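Local coordinates for protein probable porin (Pseudomonas aeruginosa, PDB 4FT6) that probably forms a beta-barrel channel of the OprD family that lets small solutes cross the bacterial outer membrane, at residues L22-D27 with D128-P133; D292-N297 with V380-L385; R309-F314 with T323-Y328; W345-D350 with W367-L372. All blocks are in the same frame, centred on the assembly; numbering follows the deposited sequence.

Interaction 1 (L22-D27 with D128-P133)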
# COMPACT_ATOMS: atom_id res chain seq x y z
N LEU A 22 15.04 2.28 -9.48
CA LEU A 22 14.74 3.07 -8.29
C LEU A 22 16.00 3.56 -7.59
O LEU A 22 16.88 2.76 -7.25
CB LEU A 22 13.90 2.24 -7.32
CG LEU A 22 13.36 2.94 -6.07
CD1 LEU A 22 12.77 4.26 -6.48
CD2 LEU A 22 12.29 2.06 -5.42
N TYR A 23 16.06 4.87 -7.37
CA TYR A 23 17.10 5.46 -6.54
C TYR A 23 16.40 5.97 -5.28
O TYR A 23 15.46 6.75 -5.36
CB TYR A 23 17.82 6.60 -7.26
CG TYR A 23 18.72 7.40 -6.33
CD1 TYR A 23 20.00 6.97 -6.03
CD2 TYR A 23 18.27 8.57 -5.74
CE1 TYR A 23 20.81 7.68 -5.17
CE2 TYR A 23 19.08 9.29 -4.88
CZ TYR A 23 20.35 8.84 -4.60
OH TYR A 23 21.15 9.56 -3.75
N PHE A 24 16.88 5.53 -4.11
CA PHE A 24 16.25 5.87 -2.84
C PHE A 24 17.29 6.47 -1.92
O PHE A 24 18.37 5.90 -1.76
CB PHE A 24 15.68 4.61 -2.21
CG PHE A 24 14.96 4.84 -0.90
CD1 PHE A 24 15.67 4.91 0.30
CD2 PHE A 24 13.58 4.94 -0.86
CE1 PHE A 24 15.00 5.12 1.51
CE2 PHE A 24 12.91 5.14 0.34
CZ PHE A 24 13.62 5.23 1.53
N ASN A 25 16.96 7.59 -1.29
CA ASN A 25 17.92 8.27 -0.43
C ASN A 25 17.19 8.91 0.75
O ASN A 25 16.63 10.00 0.64
CB ASN A 25 18.70 9.32 -1.23
CG ASN A 25 19.94 9.80 -0.50
OD1 ASN A 25 19.94 9.98 0.72
ND2 ASN A 25 21.02 10.02 -1.25
N ARG A 26 17.18 8.20 1.87
CA ARG A 26 16.61 8.73 3.10
C ARG A 26 17.74 9.27 3.95
O ARG A 26 18.62 8.53 4.38
CB ARG A 26 15.88 7.64 3.90
CG ARG A 26 15.48 8.08 5.31
CD ARG A 26 14.49 7.10 5.92
NE ARG A 26 13.25 7.00 5.15
CZ ARG A 26 12.27 6.14 5.41
NH1 ARG A 26 12.39 5.29 6.41
NH2 ARG A 26 11.18 6.11 4.65
N ASP A 27 17.70 10.58 4.17
CA ASP A 27 18.75 11.24 4.93
C ASP A 27 18.30 11.59 6.35
O ASP A 27 17.37 12.38 6.54
CB ASP A 27 19.22 12.49 4.18
CG ASP A 27 20.25 13.28 4.96
OD1 ASP A 27 20.98 12.68 5.79
OD2 ASP A 27 20.34 14.50 4.74
N ASP A 128 3.53 -1.55 -1.88
CA ASP A 128 4.32 -1.40 -3.11
C ASP A 128 5.20 -0.13 -3.06
O ASP A 128 5.39 0.55 -4.08
CB ASP A 128 3.44 -1.41 -4.37
CG ASP A 128 4.27 -1.46 -5.65
OD1 ASP A 128 5.41 -1.99 -5.60
OD2 ASP A 128 3.80 -0.95 -6.70
N GLY A 129 5.77 0.16 -1.89
CA GLY A 129 6.53 1.38 -1.72
C GLY A 129 8.03 1.30 -1.94
O GLY A 129 8.75 2.21 -1.53
N ARG A 130 8.52 0.23 -2.57
CA ARG A 130 9.94 0.14 -2.92
C ARG A 130 10.15 -0.47 -4.31
O ARG A 130 9.53 -0.07 -5.29
CB ARG A 130 10.71 -0.68 -1.88
CG ARG A 130 10.80 -0.08 -0.48
CD ARG A 130 11.58 1.23 -0.47
NE ARG A 130 11.79 1.72 0.89
CZ ARG A 130 10.94 2.50 1.54
NH1 ARG A 130 9.83 2.89 0.93
NH2 ARG A 130 11.19 2.90 2.78
N LEU A 131 11.04 -1.46 -4.38
CA LEU A 131 11.42 -2.04 -5.66
C LEU A 131 10.41 -3.07 -6.18
O LEU A 131 10.03 -3.06 -7.35
CB LEU A 131 12.82 -2.69 -5.54
CG LEU A 131 13.54 -3.02 -6.86
CD1 LEU A 131 14.00 -1.75 -7.57
CD2 LEU A 131 14.70 -3.96 -6.64
N LEU A 132 9.97 -3.96 -5.29
CA LEU A 132 9.16 -5.10 -5.67
C LEU A 132 8.01 -5.24 -4.66
O LEU A 132 8.20 -4.93 -3.47
CB LEU A 132 10.03 -6.35 -5.67
CG LEU A 132 11.11 -6.43 -6.75
CD1 LEU A 132 12.10 -7.58 -6.47
CD2 LEU A 132 10.45 -6.64 -8.10
N PRO A 133 6.83 -5.69 -5.11
CA PRO A 133 5.63 -5.75 -4.27
C PRO A 133 5.71 -6.79 -3.15
O PRO A 133 6.25 -7.89 -3.35
CB PRO A 133 4.53 -6.21 -5.24
CG PRO A 133 5.29 -7.01 -6.28
CD PRO A 133 6.58 -6.23 -6.46
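Arg-130, on the loop segment 128-133, reaches to the ring of Phe-24 on strand 22-27. From CB the chain turns at its second torsion (chi2 -64°), and CG and CD carry the charged head across to the strand. NE arrives 3.6 Å from Phe-24 CE2 and gives its hydrogen to the carbonyl oxygen of Ser-81, a partner beyond both segments. Phe-24 CE2 sits over the centre of one guanidinium face, 3.5 Å from Arg-130 CZ, with the two planes 29° apart. At the tip the nitrogens part company: Arg-130 NH1 turns back to Gly-129 O (2.8 Å), a bond lying in the guanidinium plane but reaching the oxygen from above its carbonyl plane, whereas Arg-130 NH2 continues to Phe-24 CZ (3.6 Å).

The strand belongs to the porin barrel and the loop packs on its inner side, consistent with the inward-folded loops that narrow the channel in OprD relatives. Arginine suits this place because its flat head offers a face to an aromatic carbon, while its N-H groups bond to Gly-129 O and Ser-81 O.

Past the ring, Arg-26 NH2 lies 3.7 Å from Arg-130 NH2, the guanidinium planes nearly perpendicular; Glu-382 forms a salt bridge with Arg-26 here. Nearer the loop backbone leucines take over. Leu-22, its CG placed anti to the backbone N (chi1 -174°), rests CD2 against Arg-130 O (3.5 Å), whose hydrogen bond comes from Arg-20. Beside it, Leu-22 CB meets Leu-131 CD1 at 4.0 Å, branched hydrocarbon filling the foot of the contact.

Interaction 2 (D292-N297 with V380-L385). With C8E ((hydroxyethyloxy)tri(ethyloxy)octane), chain C.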
# COMPACT_ATOMS: atom_id res chain seq x y z
N ASP A 292 -1.48 8.19 5.54
CA ASP A 292 -0.46 7.17 5.31
C ASP A 292 0.34 7.66 4.11
O ASP A 292 0.01 7.37 2.96
CB ASP A 292 -1.07 5.80 5.01
CG ASP A 292 -0.04 4.69 4.99
OD1 ASP A 292 1.16 4.99 4.72
OD2 ASP A 292 -0.42 3.53 5.25
N ILE A 293 1.37 8.44 4.39
CA ILE A 293 2.06 9.14 3.32
C ILE A 293 3.51 8.68 3.20
O ILE A 293 3.84 7.58 3.64
CB ILE A 293 1.91 10.68 3.45
CG1 ILE A 293 2.54 11.17 4.75
CG2 ILE A 293 0.43 11.08 3.40
CD1 ILE A 293 2.31 12.61 5.00
N GLN A 294 4.37 9.50 2.62
CA GLN A 294 5.65 9.02 2.10
C GLN A 294 6.55 8.30 3.12
O GLN A 294 7.03 7.21 2.85
CB GLN A 294 6.42 10.13 1.37
CG GLN A 294 7.56 9.62 0.50
CD GLN A 294 8.22 10.71 -0.31
OE1 GLN A 294 7.59 11.71 -0.65
NE2 GLN A 294 9.50 10.53 -0.62
N VAL A 295 6.78 8.91 4.29
CA VAL A 295 7.72 8.33 5.25
C VAL A 295 7.07 7.91 6.57
O VAL A 295 7.56 7.02 7.27
CB VAL A 295 8.93 9.27 5.54
CG1 VAL A 295 8.93 10.47 4.58
CG2 VAL A 295 8.93 9.73 6.99
N ARG A 296 5.96 8.55 6.90
CA ARG A 296 5.26 8.31 8.16
C ARG A 296 3.74 8.23 7.91
O ARG A 296 3.23 8.80 6.93
CB ARG A 296 5.59 9.44 9.14
CG ARG A 296 5.09 9.22 10.54
CD ARG A 296 5.49 10.35 11.45
NE ARG A 296 4.52 10.52 12.52
CZ ARG A 296 4.43 9.71 13.57
NH1 ARG A 296 5.27 8.69 13.68
NH2 ARG A 296 3.52 9.93 14.50
N ASN A 297 3.02 7.51 8.78
CA ASN A 297 1.59 7.32 8.58
C ASN A 297 0.71 7.86 9.73
O ASN A 297 -0.52 7.71 9.73
CB ASN A 297 1.27 5.84 8.24
CG ASN A 297 1.54 4.92 9.39
OD1 ASN A 297 1.94 5.35 10.48
ND2 ASN A 297 1.29 3.63 9.19
N VAL A 380 13.73 13.23 9.03
CA VAL A 380 14.31 12.79 7.76
C VAL A 380 14.02 13.71 6.57
O VAL A 380 13.05 14.46 6.57
CB VAL A 380 13.91 11.32 7.38
CG1 VAL A 380 13.92 10.41 8.60
CG2 VAL A 380 12.55 11.30 6.70
N ASP A 381 14.89 13.62 5.56
CA ASP A 381 14.65 14.19 4.25
C ASP A 381 14.80 13.04 3.28
O ASP A 381 15.80 12.33 3.32
CB ASP A 381 15.68 15.27 3.92
CG ASP A 381 15.64 16.44 4.89
OD1 ASP A 381 14.55 16.76 5.42
OD2 ASP A 381 16.70 17.05 5.12
N GLU A 382 13.81 12.83 2.42
CA GLU A 382 13.84 11.64 1.58
C GLU A 382 13.64 12.01 0.14
O GLU A 382 12.80 12.84 -0.20
CB GLU A 382 12.77 10.65 2.02
CG GLU A 382 12.98 9.24 1.51
CD GLU A 382 11.80 8.35 1.82
OE1 GLU A 382 10.93 8.19 0.95
OE2 GLU A 382 11.72 7.82 2.96
N ASN A 383 14.44 11.39 -0.73
CA ASN A 383 14.28 11.54 -2.16
C ASN A 383 14.25 10.19 -2.83
O ASN A 383 15.03 9.29 -2.49
CB ASN A 383 15.43 12.34 -2.74
CG ASN A 383 15.22 13.82 -2.62
OD1 ASN A 383 14.58 14.44 -3.47
ND2 ASN A 383 15.77 14.40 -1.57
N ARG A 384 13.35 10.04 -3.79
CA ARG A 384 13.36 8.87 -4.63
C ARG A 384 13.24 9.30 -6.08
O ARG A 384 12.47 10.21 -6.41
CB ARG A 384 12.25 7.89 -4.24
CG ARG A 384 11.40 8.35 -3.05
CD ARG A 384 11.27 7.30 -1.94
NE ARG A 384 10.02 6.54 -2.02
CZ ARG A 384 9.29 6.14 -0.98
NH1 ARG A 384 9.66 6.44 0.26
NH2 ARG A 384 8.18 5.44 -1.18
N LEU A 385 14.04 8.68 -6.94
CA LEU A 385 13.89 8.81 -8.38
C LEU A 385 13.32 7.47 -8.84
O LEU A 385 13.82 6.41 -8.45
CB LEU A 385 15.24 9.04 -9.06
CG LEU A 385 15.46 10.39 -9.74
CD1 LEU A 385 14.13 11.02 -10.14
CD2 LEU A 385 16.26 11.31 -8.83
C3 C8E C . 26.07 6.52 -7.02
C4 C8E C . 25.42 6.23 -8.36
C5 C8E C . 23.90 6.16 -8.22
C6 C8E C . 23.21 7.08 -9.22
C7 C8E C . 21.77 6.68 -9.50
C8 C8E C . 21.04 7.75 -10.30
O9 C8E C . 20.17 7.16 -11.25
C10 C8E C . 18.83 7.13 -10.82
C11 C8E C . 17.90 6.92 -12.02
O12 C8E C . 16.55 6.84 -11.61
C13 C8E C . 15.72 7.68 -12.37
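Gln-294 and Arg-384 run past each other in opposite directions, so that aliphatic carbon of the first covers the charged head of the second. Gln-294 CG stands 3.8 Å above one guanidinium face of Arg-384, offset toward its rim, and the glutamine amide is turned 78° from that plane. The glutamine chain leaves anti to the backbone N (chi1 -164°) and stays extended, which takes its amide past the guanidinium and alongside the arginine's CG and CD, near Glu-382. There NE2 donates to Glu-382 OE1 at 3.2 Å, amide and carboxylate planes 59° apart; the modelled position of OE1 is uncertain, and the bond is correspondingly so.

Val-295 passes Glu-382 in the opposite sense and touches Val-380, CG2 to CG2 at 4.0 Å. The loop 292-297 thus packs against the inner face of barrel strand 380-385, as expected of an inward-folded porin loop. Across the strand, Leu-385 faces out, its CB 3.6 Å from detergent oxygen O12.

A buried carboxylate paired with Arg-26, as that of Glu-382 is, would probably remain ionised, while glutamine, neutral but able to donate, could tie the loop to it without adding charge.

Interaction 3 (R309-F314 with T323-Y328). With C8E ((hydroxyethyloxy)tri(ethyloxy)octane), chain B.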
# COMPACT_ATOMS: atom_id res chain seq x y z
N ARG A 309 -3.83 18.98 0.81
CA ARG A 309 -3.15 18.42 -0.35
C ARG A 309 -3.53 19.19 -1.58
O ARG A 309 -4.68 19.60 -1.73
CB ARG A 309 -3.51 16.95 -0.53
CG ARG A 309 -2.80 16.31 -1.70
CD ARG A 309 -3.26 14.89 -1.91
NE ARG A 309 -3.15 14.52 -3.32
CZ ARG A 309 -2.92 13.29 -3.75
NH1 ARG A 309 -2.76 12.32 -2.87
NH2 ARG A 309 -2.83 13.04 -5.05
N TYR A 310 -2.56 19.38 -2.46
CA TYR A 310 -2.80 20.08 -3.70
C TYR A 310 -2.32 19.21 -4.83
O TYR A 310 -1.26 18.60 -4.73
CB TYR A 310 -2.07 21.43 -3.74
CG TYR A 310 -2.19 22.09 -5.09
CD1 TYR A 310 -3.33 22.76 -5.45
CD2 TYR A 310 -1.17 22.00 -6.03
CE1 TYR A 310 -3.46 23.35 -6.70
CE2 TYR A 310 -1.29 22.59 -7.27
CZ TYR A 310 -2.44 23.26 -7.60
OH TYR A 310 -2.57 23.84 -8.84
N ASP A 311 -3.09 19.17 -5.92
CA ASP A 311 -2.70 18.40 -7.09
C ASP A 311 -2.85 19.29 -8.31
O ASP A 311 -3.71 20.17 -8.33
CB ASP A 311 -3.60 17.16 -7.27
CG ASP A 311 -3.23 16.03 -6.34
OD1 ASP A 311 -3.66 16.06 -5.17
OD2 ASP A 311 -2.50 15.11 -6.77
N TYR A 312 -2.01 19.07 -9.31
CA TYR A 312 -2.25 19.68 -10.61
C TYR A 312 -1.91 18.72 -11.72
O TYR A 312 -0.87 18.05 -11.67
CB TYR A 312 -1.48 21.00 -10.80
CG TYR A 312 -1.88 21.75 -12.06
CD1 TYR A 312 -3.17 22.25 -12.21
CD2 TYR A 312 -0.97 21.96 -13.09
CE1 TYR A 312 -3.54 22.93 -13.35
CE2 TYR A 312 -1.34 22.64 -14.24
CZ TYR A 312 -2.63 23.13 -14.37
OH TYR A 312 -3.00 23.83 -15.51
N ASP A 313 -2.79 18.67 -12.72
CA ASP A 313 -2.63 17.82 -13.89
C ASP A 313 -2.27 18.74 -15.05
O ASP A 313 -3.12 19.49 -15.53
CB ASP A 313 -3.95 17.09 -14.17
CG ASP A 313 -3.82 16.01 -15.22
OD1 ASP A 313 -2.96 16.14 -16.11
OD2 ASP A 313 -4.58 15.03 -15.15
N PHE A 314 -1.02 18.68 -15.49
CA PHE A 314 -0.53 19.66 -16.46
C PHE A 314 -1.08 19.48 -17.87
O PHE A 314 -0.58 20.11 -18.80
CB PHE A 314 1.00 19.69 -16.48
CG PHE A 314 1.61 20.50 -15.36
CD1 PHE A 314 1.75 19.96 -14.08
CD2 PHE A 314 2.05 21.80 -15.60
CE1 PHE A 314 2.32 20.72 -13.06
CE2 PHE A 314 2.61 22.55 -14.58
CZ PHE A 314 2.75 22.02 -13.31
N THR A 323 2.27 15.51 -14.10
CA THR A 323 1.46 15.84 -12.92
C THR A 323 2.33 16.24 -11.73
O THR A 323 3.50 15.85 -11.65
CB THR A 323 0.53 14.71 -12.47
OG1 THR A 323 1.32 13.54 -12.17
CG2 THR A 323 -0.49 14.40 -13.55
N ALA A 324 1.74 17.01 -10.83
CA ALA A 324 2.43 17.48 -9.64
C ALA A 324 1.49 17.41 -8.45
O ALA A 324 0.29 17.61 -8.58
CB ALA A 324 2.93 18.90 -9.84
N MET A 325 2.06 17.14 -7.28
CA MET A 325 1.27 16.99 -6.06
C MET A 325 2.11 17.47 -4.88
O MET A 325 3.30 17.19 -4.80
CB MET A 325 0.90 15.51 -5.88
CG MET A 325 -0.02 15.18 -4.69
SD MET A 325 0.77 15.16 -3.05
CE MET A 325 1.80 13.70 -3.15
N ALA A 326 1.47 18.19 -3.96
CA ALA A 326 2.14 18.57 -2.71
C ALA A 326 1.15 18.39 -1.57
O ALA A 326 -0.04 18.69 -1.72
CB ALA A 326 2.64 20.02 -2.77
N ARG A 327 1.63 17.89 -0.44
CA ARG A 327 0.77 17.79 0.73
C ARG A 327 1.51 18.08 2.04
O ARG A 327 2.73 17.89 2.15
CB ARG A 327 0.11 16.41 0.78
CG ARG A 327 1.11 15.30 0.64
CD ARG A 327 0.43 13.97 0.54
NE ARG A 327 1.41 12.93 0.30
CZ ARG A 327 1.12 11.69 -0.06
NH1 ARG A 327 -0.14 11.31 -0.23
NH2 ARG A 327 2.10 10.82 -0.24
N TYR A 328 0.75 18.55 3.02
CA TYR A 328 1.29 18.84 4.33
C TYR A 328 0.45 18.10 5.37
O TYR A 328 -0.78 18.21 5.39
CB TYR A 328 1.26 20.34 4.58
CG TYR A 328 1.78 20.76 5.93
CD1 TYR A 328 3.13 20.97 6.15
CD2 TYR A 328 0.91 20.98 6.99
CE1 TYR A 328 3.60 21.37 7.41
CE2 TYR A 328 1.37 21.38 8.24
CZ TYR A 328 2.72 21.58 8.45
OH TYR A 328 3.17 21.98 9.70
C1 C8E B . 1.33 24.12 -9.54
C2 C8E B . 0.99 24.44 -10.99
C3 C8E B . -0.25 25.32 -11.14
C4 C8E B . -0.56 25.64 -12.60
C5 C8E B . -1.60 26.75 -12.72
C6 C8E B . -1.85 27.21 -14.15
C7 C8E B . -3.00 28.23 -14.24
C8 C8E B . -4.36 27.55 -14.19
O9 C8E B . -5.40 28.41 -13.76
C10 C8E B . -6.32 28.67 -14.79
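Strands 309-313 and 323-328 are the two arms of an antiparallel beta hairpin in the wall of the porin barrel, their axes 4.6 Å apart and 175° from each other in direction. Tyr-310 pairs with Ala-326 and Tyr-312 with Ala-324 as hydrogen-bonded pairs, each joined by two N-H to O=C bonds; the shortest is Tyr-310 N to Ala-326 O, 2.7 Å. Arg-309 with Arg-327, Asp-311 with Met-325, and Asp-313 with Thr-323 form the non-hydrogen-bonded pairs between and beside them.

The tyrosines and alanines share the face that meets detergent. The small alanines suit a wall packed beside large rings: Phe-314 comes in with its edge to Ala-324, CE1 to CB at 3.7 Å, and receives Tyr-312 CD2 over the centre of its face. Detergent carbon C4 lies over a face of the Tyr-312 ring, 3.5 Å from CE2, as a lipid chain might in the membrane.

The other face is mostly charged or polar, with Met-325 among the ions. Asp-311 grips Arg-309 with both oxygens: NE meets OD1, and NH2 meets OD2 on its syn side at 2.7 Å. Met-325 bends at chi2 and chi3 (-77° and -70°), which lays CG and CE against two guanidinium groups. CG crosses over one face of the Arg-309 head, 3.5 Å from NE, and Arg-327, bound to Asp-348 through NE, has the methyl CE over one guanidinium face, offset toward the rim.

Interaction 4 (W345-D350 with W367-L372). With C8E ((hydroxyethyloxy)tri(ethyloxy)octane), chain E.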
# COMPACT_ATOMS: atom_id res chain seq x y z
N TRP A 345 5.36 16.83 11.68
CA TRP A 345 4.78 17.30 10.44
C TRP A 345 5.59 16.78 9.26
O TRP A 345 6.82 16.70 9.34
CB TRP A 345 4.64 18.83 10.40
CG TRP A 345 5.94 19.63 10.39
CD1 TRP A 345 6.49 20.30 11.44
CD2 TRP A 345 6.83 19.84 9.28
NE1 TRP A 345 7.67 20.91 11.06
CE2 TRP A 345 7.90 20.65 9.74
CE3 TRP A 345 6.83 19.43 7.94
CZ2 TRP A 345 8.95 21.04 8.90
CZ3 TRP A 345 7.88 19.81 7.11
CH2 TRP A 345 8.93 20.62 7.60
N GLU A 346 4.91 16.42 8.18
CA GLU A 346 5.57 15.92 6.99
C GLU A 346 5.06 16.71 5.79
O GLU A 346 3.87 17.03 5.70
CB GLU A 346 5.34 14.41 6.80
CG GLU A 346 5.94 13.84 5.51
CD GLU A 346 5.80 12.32 5.39
OE1 GLU A 346 5.68 11.63 6.43
OE2 GLU A 346 5.81 11.80 4.24
N ARG A 347 5.98 17.02 4.89
CA ARG A 347 5.68 17.78 3.68
C ARG A 347 6.19 16.95 2.51
O ARG A 347 7.40 16.73 2.40
CB ARG A 347 6.40 19.13 3.72
CG ARG A 347 6.22 19.98 2.47
CD ARG A 347 7.54 20.32 1.81
NE ARG A 347 8.15 19.13 1.22
CZ ARG A 347 9.27 19.11 0.52
NH1 ARG A 347 9.94 20.22 0.29
NH2 ARG A 347 9.71 17.96 0.04
N ASP A 348 5.28 16.46 1.67
CA ASP A 348 5.64 15.62 0.53
C ASP A 348 5.50 16.41 -0.75
O ASP A 348 4.66 17.29 -0.83
CB ASP A 348 4.71 14.40 0.44
CG ASP A 348 4.90 13.41 1.57
OD1 ASP A 348 5.86 13.56 2.35
OD2 ASP A 348 4.07 12.47 1.67
N VAL A 349 6.30 16.08 -1.75
CA VAL A 349 6.16 16.67 -3.08
C VAL A 349 6.36 15.61 -4.15
O VAL A 349 7.36 14.89 -4.14
CB VAL A 349 7.16 17.82 -3.32
CG1 VAL A 349 7.20 18.18 -4.81
CG2 VAL A 349 6.77 19.03 -2.50
N ASP A 350 5.39 15.50 -5.05
CA ASP A 350 5.40 14.46 -6.06
C ASP A 350 5.35 15.11 -7.43
O ASP A 350 4.46 15.91 -7.71
CB ASP A 350 4.16 13.58 -5.90
CG ASP A 350 4.45 12.10 -6.08
OD1 ASP A 350 4.45 11.61 -7.23
OD2 ASP A 350 4.67 11.42 -5.05
N TRP A 367 9.59 11.77 -9.39
CA TRP A 367 10.45 12.16 -8.28
C TRP A 367 9.59 12.40 -7.04
O TRP A 367 8.58 13.11 -7.09
CB TRP A 367 11.25 13.40 -8.68
CG TRP A 367 11.92 14.12 -7.55
CD1 TRP A 367 12.77 13.58 -6.62
CD2 TRP A 367 11.85 15.52 -7.27
NE1 TRP A 367 13.20 14.57 -5.76
CE2 TRP A 367 12.65 15.77 -6.14
CE3 TRP A 367 11.16 16.59 -7.85
CZ2 TRP A 367 12.79 17.05 -5.58
CZ3 TRP A 367 11.30 17.86 -7.30
CH2 TRP A 367 12.11 18.08 -6.18
N ARG A 368 9.97 11.79 -5.92
CA ARG A 368 9.24 11.99 -4.68
C ARG A 368 10.16 12.54 -3.61
O ARG A 368 11.21 11.95 -3.31
CB ARG A 368 8.57 10.70 -4.22
CG ARG A 368 7.75 10.04 -5.32
CD ARG A 368 7.14 8.73 -4.87
NE ARG A 368 6.35 8.90 -3.66
CZ ARG A 368 5.75 7.92 -2.99
NH1 ARG A 368 5.84 6.66 -3.42
NH2 ARG A 368 5.07 8.21 -1.89
N ASN A 369 9.75 13.67 -3.04
CA ASN A 369 10.55 14.37 -2.04
C ASN A 369 9.76 14.57 -0.76
O ASN A 369 8.59 14.96 -0.82
CB ASN A 369 11.00 15.72 -2.60
CG ASN A 369 12.02 16.39 -1.73
OD1 ASN A 369 11.69 17.05 -0.75
ND2 ASN A 369 13.29 16.23 -2.08
N ALA A 370 10.37 14.32 0.40
CA ALA A 370 9.66 14.48 1.66
C ALA A 370 10.53 15.02 2.78
O ALA A 370 11.69 14.63 2.92
CB ALA A 370 9.02 13.19 2.10
N MET A 371 9.95 15.92 3.58
CA MET A 371 10.59 16.40 4.79
C MET A 371 9.74 15.94 5.96
O MET A 371 8.51 16.06 5.93
CB MET A 371 10.65 17.93 4.80
CG MET A 371 11.60 18.57 3.79
SD MET A 371 11.83 20.34 4.13
CE MET A 371 13.05 20.78 2.90
N LEU A 372 10.40 15.44 7.00
CA LEU A 372 9.69 15.09 8.22
C LEU A 372 10.44 15.67 9.40
O LEU A 372 11.67 15.50 9.51
CB LEU A 372 9.59 13.57 8.37
CG LEU A 372 9.05 13.13 9.73
CD1 LEU A 372 7.57 13.40 9.79
CD2 LEU A 372 9.36 11.67 10.00
C1 C8E E . 14.78 22.40 0.36
C2 C8E E . 13.55 22.36 -0.53
C3 C8E E . 13.29 20.94 -1.06
C4 C8E E . 13.60 20.83 -2.55
C5 C8E E . 12.35 20.51 -3.38
C6 C8E E . 11.11 21.23 -2.87
C7 C8E E . 9.94 21.18 -3.85
C8 C8E E . 10.30 21.59 -5.28
O9 C8E E . 9.26 21.21 -6.17
C10 C8E E . 8.52 22.29 -6.69
C11 C8E E . 7.47 21.80 -7.69
O12 C8E E . 6.40 21.17 -7.02
C13 C8E E . 5.16 21.83 -7.18
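Strands 345-350 and 367-372 pair antiparallel in the next hairpin of the porin barrel, Arg-347 opposite Met-371 and Val-349 opposite Asn-369 as hydrogen-bonded pairs. The axes are 4.6 Å apart and the N-to-C directions 170° from each other. Four backbone bonds stitch them, Val-349 N to Asn-369 O being the shortest at 2.7 Å.

Charged groups gather on the face of Glu-346, Asp-348 and Asp-350. Asp-350 OD2 forms a salt bridge with Arg-368 NE at 3.3 Å, the two side chains running side by side with their flat groups 42° apart, while Asp-350 OD1 turns to Arg-366. The small methyl of Ala-370 touches Asp-348 OD1 and probably suits a place beside two acids that have partners beyond the hairpin: Asp-348 keeps its salt bridge to Arg-327, and Glu-346 accepts the backbone N-H of Val-295 from the inward loop.

On the other face Arg-347 bends at its second and third torsions (chi3 69°), bringing NH2 to Asn-369 OD1 in a hydrogen bond modelled too short for its length to be trusted. Its hydrocarbon stem can lie on the detergent-facing side while its head turns back to the polar Asn-369.

Apolar groups cover both faces of that head. Val-349 CG2 lies over the centre of one guanidinium face and Met-371 CG over the opposite one, 4.1 Å from Arg-347 CZ. Trp-345 CZ3 rests on Met-371 CB at 4.1 Å. Trp-367, which donates through NE1 to Asn-383, takes Asn-369 CB over one face of its indole and meets the detergent at its edge, CH2 to C5 at 3.7 Å.

Interactions 1 and 2 are buried and fix loops against the inner face of neighbouring strands 14-28 and 380-392; interactions 3 and 4 are partly buried hairpin pairs in the wall. The loop contacts therefore rely on side chains, whereas the hairpins rest on backbone bonds and add mostly aromatic and aliphatic groups toward detergent. Salt bridges join the contacts in pairs: Arg-26 with Glu-382 for 1 and 2, Arg-327 with Asp-348 for 3 and 4. Interaction 2 lies about 6 Å from interaction 4, centre to centre, and Asn-383 binds Asn-369 and Trp-367 there. The arginines on the inner side are consistent with the basic lining of OprD-family channels.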